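Local coordinates for structural protein ORF131 (Acidianus two-tailed virus, PDB 3FAJ) that serves as a structural protein of the virion of an archaeal two-tailed virus and probably binds DNA, at residues L47-P50 / E51-L54; E73-H76 / A77-M81; Q99-G103 / E104-Q108. All coordinates share one frame; numbering follows the deposited sequence.

Interaction 1 of 3, residues L47-P50 / E51-L54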
loop_
_atom_site.group_PDB
_atom_site.type_symbol
_atom_site.label_atom_id
_atom_site.label_comp_id
_atom_site.label_asym_id
_atom_site.label_seq_id
_atom_site.Cartn_x
_atom_site.Cartn_y
_atom_site.Cartn_z
ATOM N N LEU A 47 6.439 -10.693 -0.577
ATOM C CA LEU A 47 6.692 -9.841 -1.738
ATOM C C LEU A 47 8.118 -9.343 -1.732
ATOM O O LEU A 47 8.777 -9.290 -0.690
ATOM C CB LEU A 47 5.763 -8.638 -1.707
ATOM C CG LEU A 47 4.433 -8.688 -2.440
ATOM C CD1 LEU A 47 3.776 -10.068 -2.527
ATOM C CD2 LEU A 47 3.523 -7.605 -1.849
ATOM N N GLY A 48 8.604 -8.980 -2.900
ATOM C CA GLY A 48 9.933 -8.432 -2.995
ATOM C C GLY A 48 9.842 -6.985 -3.424
ATOM O O GLY A 48 8.743 -6.410 -3.516
ATOM N N TYR A 49 11.009 -6.395 -3.646
ATOM C CA TYR A 49 11.098 -5.040 -4.153
ATOM C C TYR A 49 11.781 -5.145 -5.499
ATOM O O TYR A 49 12.784 -5.851 -5.620
ATOM C CB TYR A 49 11.904 -4.140 -3.212
ATOM C CG TYR A 49 11.958 -2.693 -3.650
ATOM C CD1 TYR A 49 10.904 -1.816 -3.359
ATOM C CD2 TYR A 49 13.057 -2.198 -4.361
ATOM C CE1 TYR A 49 10.952 -0.475 -3.769
ATOM C CE2 TYR A 49 13.106 -0.852 -4.770
ATOM C CZ TYR A 49 12.040 -0.004 -4.457
ATOM O OH TYR A 49 12.064 1.319 -4.865
ATOM N N PRO A 50 11.264 -4.430 -6.509
ATOM C CA PRO A 50 10.161 -3.458 -6.513
ATOM C C PRO A 50 8.739 -4.004 -6.681
ATOM O O PRO A 50 7.821 -3.205 -6.830
ATOM C CB PRO A 50 10.506 -2.581 -7.723
ATOM C CG PRO A 50 11.090 -3.550 -8.679
ATOM C CD PRO A 50 11.907 -4.521 -7.834
ATOM N N GLU A 51 8.549 -5.325 -6.655
ATOM C CA GLU A 51 7.197 -5.913 -6.794
ATOM C C GLU A 51 6.149 -5.200 -5.941
ATOM O O GLU A 51 5.064 -4.863 -6.424
ATOM C CB GLU A 51 7.203 -7.413 -6.448
ATOM C CG GLU A 51 5.808 -8.055 -6.317
ATOM C CD GLU A 51 5.845 -9.517 -5.858
ATOM O OE1 GLU A 51 6.810 -9.927 -5.173
ATOM O OE2 GLU A 51 4.896 -10.268 -6.182
ATOM N N VAL A 52 6.488 -4.946 -4.682
ATOM C CA VAL A 52 5.518 -4.360 -3.773
ATOM C C VAL A 52 5.074 -2.987 -4.249
ATOM O O VAL A 52 3.864 -2.719 -4.272
ATOM C CB VAL A 52 6.011 -4.315 -2.293
ATOM C CG1 VAL A 52 7.322 -3.537 -2.134
ATOM C CG2 VAL A 52 4.895 -3.738 -1.362
ATOM N N THR A 53 6.021 -2.127 -4.649
ATOM C CA THR A 53 5.623 -0.767 -5.041
ATOM C C THR A 53 4.956 -0.702 -6.411
ATOM O O THR A 53 4.063 0.125 -6.616
ATOM C CB THR A 53 6.777 0.224 -4.960
ATOM O OG1 THR A 53 7.905 -0.334 -5.625
ATOM C CG2 THR A 53 7.103 0.504 -3.476
ATOM N N LEU A 54 5.366 -1.579 -7.325
ATOM C CA LEU A 54 4.736 -1.637 -8.652
ATOM C C LEU A 54 3.272 -2.071 -8.498
ATOM O O LEU A 54 2.377 -1.500 -9.138
ATOM C CB LEU A 54 5.486 -2.613 -9.555
ATOM C CG LEU A 54 6.907 -2.180 -9.958
ATOM C CD1 LEU A 54 7.668 -3.359 -10.556
ATOM C CD2 LEU A 54 6.854 -0.997 -10.937
#

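Interaction 2 of 3, residues E73-H76 / A77-M81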
loop_
_atom_site.group_PDB
_atom_site.type_symbol
_atom_site.label_atom_id
_atom_site.label_comp_id
_atom_site.label_asym_id
_atom_site.label_seq_id
_atom_site.Cartn_x
_atom_site.Cartn_y
_atom_site.Cartn_z
ATOM N N GLU A 73 -4.367 8.751 -2.623
ATOM C CA GLU A 73 -3.361 9.485 -1.839
ATOM C C GLU A 73 -2.763 8.635 -0.719
ATOM O O GLU A 73 -1.545 8.705 -0.472
ATOM C CB GLU A 73 -3.960 10.777 -1.304
ATOM C CG GLU A 73 -4.273 11.773 -2.457
ATOM C CD GLU A 73 -5.045 13.001 -2.012
ATOM O OE1 GLU A 73 -5.682 12.969 -0.935
ATOM O OE2 GLU A 73 -5.018 14.003 -2.762
ATOM N N ALA A 74 -3.588 7.806 -0.070
ATOM C CA ALA A 74 -3.057 6.946 0.990
ATOM C C ALA A 74 -2.045 5.944 0.442
ATOM O O ALA A 74 -0.970 5.749 1.043
ATOM C CB ALA A 74 -4.199 6.239 1.786
ATOM N N ILE A 75 -2.375 5.336 -0.703
ATOM C CA ILE A 75 -1.451 4.374 -1.346
ATOM C C ILE A 75 -0.171 5.112 -1.756
ATOM O O ILE A 75 0.929 4.619 -1.522
ATOM C CB ILE A 75 -2.099 3.635 -2.530
ATOM C CG1 ILE A 75 -3.332 2.831 -2.064
ATOM C CG2 ILE A 75 -1.032 2.743 -3.212
ATOM C CD1 ILE A 75 -4.240 2.401 -3.235
ATOM N N HIS A 76 -0.314 6.320 -2.315
ATOM C CA HIS A 76 0.848 7.098 -2.724
ATOM C C HIS A 76 1.791 7.329 -1.532
ATOM O O HIS A 76 3.019 7.199 -1.669
ATOM C CB HIS A 76 0.397 8.422 -3.347
ATOM C CG HIS A 76 1.494 9.174 -4.022
ATOM N ND1 HIS A 76 2.256 10.128 -3.376
ATOM C CD2 HIS A 76 1.950 9.124 -5.297
ATOM C CE1 HIS A 76 3.137 10.633 -4.224
ATOM N NE2 HIS A 76 2.970 10.046 -5.398
ATOM N N ALA A 77 1.224 7.665 -0.373
ATOM C CA ALA A 77 2.036 7.935 0.833
ATOM C C ALA A 77 2.816 6.687 1.235
ATOM O O ALA A 77 4.008 6.782 1.569
ATOM C CB ALA A 77 1.156 8.450 2.007
ATOM N N ILE A 78 2.162 5.531 1.184
ATOM C CA ILE A 78 2.805 4.263 1.548
ATOM C C ILE A 78 3.923 3.903 0.555
ATOM O O ILE A 78 5.013 3.498 0.966
ATOM C CB ILE A 78 1.779 3.127 1.687
ATOM C CG1 ILE A 78 0.883 3.412 2.916
ATOM C CG2 ILE A 78 2.493 1.766 1.843
ATOM C CD1 ILE A 78 -0.398 2.520 2.959
ATOM N N VAL A 79 3.641 4.077 -0.735
ATOM C CA VAL A 79 4.648 3.801 -1.769
ATOM C C VAL A 79 5.904 4.630 -1.506
ATOM O O VAL A 79 7.027 4.106 -1.565
ATOM C CB VAL A 79 4.096 4.015 -3.205
ATOM C CG1 VAL A 79 5.237 3.999 -4.252
ATOM C CG2 VAL A 79 3.029 2.948 -3.519
ATOM N N LYS A 80 5.731 5.913 -1.201
ATOM C CA LYS A 80 6.860 6.795 -0.881
ATOM C C LYS A 80 7.666 6.270 0.312
ATOM O O LYS A 80 8.911 6.260 0.304
ATOM C CB LYS A 80 6.342 8.199 -0.599
ATOM C CG LYS A 80 7.449 9.239 -0.358
ATOM C CD LYS A 80 6.998 10.648 -0.712
ATOM C CE LYS A 80 5.699 11.059 -0.029
ATOM N NZ LYS A 80 5.594 12.564 0.028
ATOM N N MET A 81 6.948 5.834 1.353
ATOM C CA MET A 81 7.611 5.357 2.570
ATOM C C MET A 81 8.438 4.117 2.274
ATOM O O MET A 81 9.582 4.010 2.711
ATOM C CB MET A 81 6.587 5.057 3.684
ATOM C CG MET A 81 6.069 6.337 4.333
ATOM S SD MET A 81 4.857 5.928 5.603
ATOM C CE MET A 81 3.299 6.020 4.742
#

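Interaction 3 of 3, residues Q99-G103 / E104-Q108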
loop_
_atom_site.group_PDB
_atom_site.type_symbol
_atom_site.label_atom_id
_atom_site.label_comp_id
_atom_site.label_asym_id
_atom_site.label_seq_id
_atom_site.Cartn_x
_atom_site.Cartn_y
_atom_site.Cartn_z
ATOM N N GLN A 99 14.397 -8.397 -5.284
ATOM C CA GLN A 99 15.010 -8.876 -4.045
ATOM C C GLN A 99 13.943 -8.956 -2.951
ATOM O O GLN A 99 13.006 -8.165 -2.962
ATOM C CB GLN A 99 16.150 -7.948 -3.609
ATOM C CG GLN A 99 15.764 -6.471 -3.352
ATOM C CD GLN A 99 16.961 -5.521 -3.503
ATOM O OE1 GLN A 99 18.110 -5.964 -3.641
ATOM N NE2 GLN A 99 16.694 -4.224 -3.495
ATOM N N PRO A 100 14.071 -9.912 -2.009
ATOM C CA PRO A 100 13.210 -9.833 -0.822
ATOM C C PRO A 100 13.468 -8.546 -0.055
ATOM O O PRO A 100 14.565 -7.966 -0.153
ATOM C CB PRO A 100 13.664 -11.031 0.025
ATOM C CG PRO A 100 15.007 -11.358 -0.481
ATOM C CD PRO A 100 14.951 -11.089 -1.950
ATOM N N ILE A 101 12.458 -8.111 0.678
ATOM C CA ILE A 101 12.509 -6.907 1.497
ATOM C C ILE A 101 13.321 -7.286 2.741
ATOM O O ILE A 101 13.025 -8.309 3.379
ATOM C CB ILE A 101 11.096 -6.460 1.949
ATOM C CG1 ILE A 101 10.067 -6.431 0.791
ATOM C CG2 ILE A 101 11.146 -5.109 2.690
ATOM C CD1 ILE A 101 10.144 -5.212 -0.112
ATOM N N PRO A 102 14.359 -6.499 3.080
ATOM C CA PRO A 102 15.107 -6.785 4.315
ATOM C C PRO A 102 14.199 -6.672 5.546
ATOM O O PRO A 102 13.339 -5.803 5.587
ATOM C CB PRO A 102 16.152 -5.669 4.364
ATOM C CG PRO A 102 16.227 -5.141 2.964
ATOM C CD PRO A 102 14.887 -5.320 2.361
ATOM N N GLY A 103 14.377 -7.560 6.526
ATOM C CA GLY A 103 13.592 -7.513 7.776
ATOM C C GLY A 103 13.607 -6.147 8.452
ATOM O O GLY A 103 12.579 -5.688 8.974
ATOM N N GLU A 104 14.774 -5.493 8.428
ATOM C CA GLU A 104 14.929 -4.145 8.974
ATOM C C GLU A 104 13.969 -3.137 8.327
ATOM O O GLU A 104 13.419 -2.259 9.014
ATOM C CB GLU A 104 16.393 -3.683 8.838
ATOM C CG GLU A 104 17.367 -4.457 9.727
ATOM C CD GLU A 104 18.840 -4.365 9.294
ATOM O OE1 GLU A 104 19.137 -4.009 8.130
ATOM O OE2 GLU A 104 19.710 -4.673 10.129
ATOM N N VAL A 105 13.771 -3.258 7.012
ATOM C CA VAL A 105 12.850 -2.380 6.288
ATOM C C VAL A 105 11.385 -2.658 6.661
ATOM O O VAL A 105 10.588 -1.735 6.886
ATOM C CB VAL A 105 13.023 -2.502 4.766
ATOM C CG1 VAL A 105 11.859 -1.806 4.031
ATOM C CG2 VAL A 105 14.327 -1.882 4.363
ATOM N N ILE A 106 11.023 -3.931 6.737
ATOM C CA ILE A 106 9.667 -4.269 7.188
ATOM C C ILE A 106 9.394 -3.692 8.578
ATOM O O ILE A 106 8.341 -3.102 8.808
ATOM C CB ILE A 106 9.412 -5.793 7.131
ATOM C CG1 ILE A 106 9.559 -6.297 5.692
ATOM C CG2 ILE A 106 8.032 -6.156 7.740
ATOM C CD1 ILE A 106 9.456 -7.808 5.550
ATOM N N ALA A 107 10.358 -3.853 9.486
ATOM C CA ALA A 107 10.244 -3.339 10.847
ATOM C C ALA A 107 10.105 -1.810 10.856
ATOM O O ALA A 107 9.246 -1.265 11.556
ATOM C CB ALA A 107 11.456 -3.776 11.678
ATOM N N GLN A 108 10.954 -1.127 10.092
ATOM C CA GLN A 108 10.943 0.346 10.065
ATOM C C GLN A 108 9.599 0.852 9.547
ATOM O O GLN A 108 8.941 1.692 10.188
ATOM C CB GLN A 108 12.076 0.847 9.179
ATOM C CG GLN A 108 12.117 2.352 8.980
ATOM C CD GLN A 108 13.209 2.771 8.020
ATOM O OE1 GLN A 108 14.197 2.055 7.834
ATOM N NE2 GLN A 108 13.038 3.932 7.401
#

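Interaction 1 of 3, residues L47-P50 / E51-L54
Glu51 reaches across Leu47 with an extended side chain, its CD 3.8 Å from Leu47 CG, and takes the backbone N-H of Gly48 on OE1. Gly48 N lies 3.0 Å from Glu51 OE1, on the anti side and 25° out of the carboxylate plane, in a fairly straight bond (161°). The other oxygen, OE2, forms a salt bridge with Lys55. Two carbonyls complete the polar contacts of this strand-to-helix turn. Gly48 O accepts from Val52 N at 2.9 Å, while Pro50 O, at the N-cap, accepts from both Leu54 N and Thr53 OG1. Proline, here after a cis peptide bond, has no N-H to satisfy ahead of the helix.

Among the apolar contacts, Leu47 CD2 meets Val52 CG2 at 4.1 Å, and Pro50 CG lies beside Leu54 CD1. Pro50 CB covers one face of the Tyr49 ring, Val52 CG1 comes to its edge, and its CE1 lies 3.6 Å from Thr53 OG1. Leu47 also packs on Ile38 and Met41 of helix 31-43, and Thr53 touches helix 69-86. The glutamate ties the incoming strand to helix 51-66; its negative charge is probably favoured by Lys55 and by the nearby N-terminal end of the helix.

Interaction 2 of 3, residues E73-H76 / A77-M81
Ile75 and Val79, one helical turn apart, meet through their CG2 methyl groups at 4.1 Å. This is the close apolar pair of a regular alpha-helical stretch, whose backbone is held by i to i+4 hydrogen bonds: Ala77 N to Glu73 O, Ile78 N to Ala74 O, Val79 N to Ile75 O and Lys80 N to His76 O. The third is the straightest, with an N-H...O angle of 168° and Val79 N 2.9 Å from Ile75 O.

On the packed side, branched side chains lie against the carbonyls of the preceding turn. Val79 CG2, placed beside its own backbone N by a chi1 of 169°, reaches Ile75 O at 3.3 Å as well as the isoleucine methyl. Ile78 lays CG1 3.5 Å from Ala74 O, and its CD1 remains near the same oxygen. Beta-branched residues suit this side because their branches, set at CB, lie close to the backbone and fill the surface between turns. At the margin, next to Glu114 of helix 113-123, the small CB of Ala77 rests 3.6 Å from Ala74 O and keeps the profile low.

The solvent side is looser. His76 is exposed, and its side chain touches Glu60 of helix 51-66. Lys80 keeps only its CB near His76 O, at 3.6 Å. A polar imidazole and a long lysine tolerate water here.

Helix 69-86 is flanked by several others. Ile75 and Val79 face Leu56 of helix 51-66, Ile78 reaches Leu39 of helix 31-43 as well as Tyr115 and Ala118 of helix 113-123, and Ala74 packs on Phe121 of that last helix.

Interaction 3 of 3, residues Q99-G103 / E104-Q108
Ile101 packs against Val105 and Ile106 where the chain leaves the short strand 99-100 and enters helix 103-111, a strand-to-helix junction with Pro102 at the N-cap position. From CB outward, Ile101 divides its branches between two partners: one, CG2, meets the helix, and the other, CG1 with its tip CD1, meets residues 47-49. CB itself lies 4.0 Å from Ile106 CG1 and a little farther from its CD1. CG2 wedges between two residues, at 3.6 Å from Val105 CG1 and equally close to Ile106 CG1; both side chains cross that of Ile101 at about a right angle. On the second branch, CG1 comes near Leu47 O, and CD1 packs on Gly48 and on CB of Tyr49. A forked side chain suits this position because it serves two neighbours at once.

Pro102 lies alongside Val105 and points the same way, its ring carbons CG and CD both near Val105 CG2. Like Pro50, it brings no N-H to the helix start, and its carbonyl opens the backbone bonding. Gly103 continues it by accepting from Ala107 N, work done by the backbone carbonyl that needs no side chain. Beyond the contact, Glu104 OE1 is bonded to the hydroxyl of Tyr89. Pro102 O takes a well-aligned bond from Ile106 N at 3.2 Å, in the carbonyl plane, and a weak, bent one (125°) from Val105 N at 2.9 Å.

From the N terminus, the chain leaves helix 31-43 and meets interaction 1, which closes the turn from strand 48-49 into helix 51-66. Interaction 2 closes no loop, being internal to helix 69-86. Residues 91-97, between that helix and strand 99-100, are not modelled; interaction 3 then closes the entry to helix 103-111. The three lie in series, none enclosing or crossing another. Interactions 1 and 3 join through the two-stranded antiparallel sheet, where Tyr49 N probably bonds to Gln99 O at 2.8 Å. Interactions 1 and 2 touch where Thr53 CG2 meets Val79 CG1. Interactions 2 and 3 do not touch, their nearest atoms being about 6 Å apart, but Val105 packs on Ala85 farther along helix 69-86.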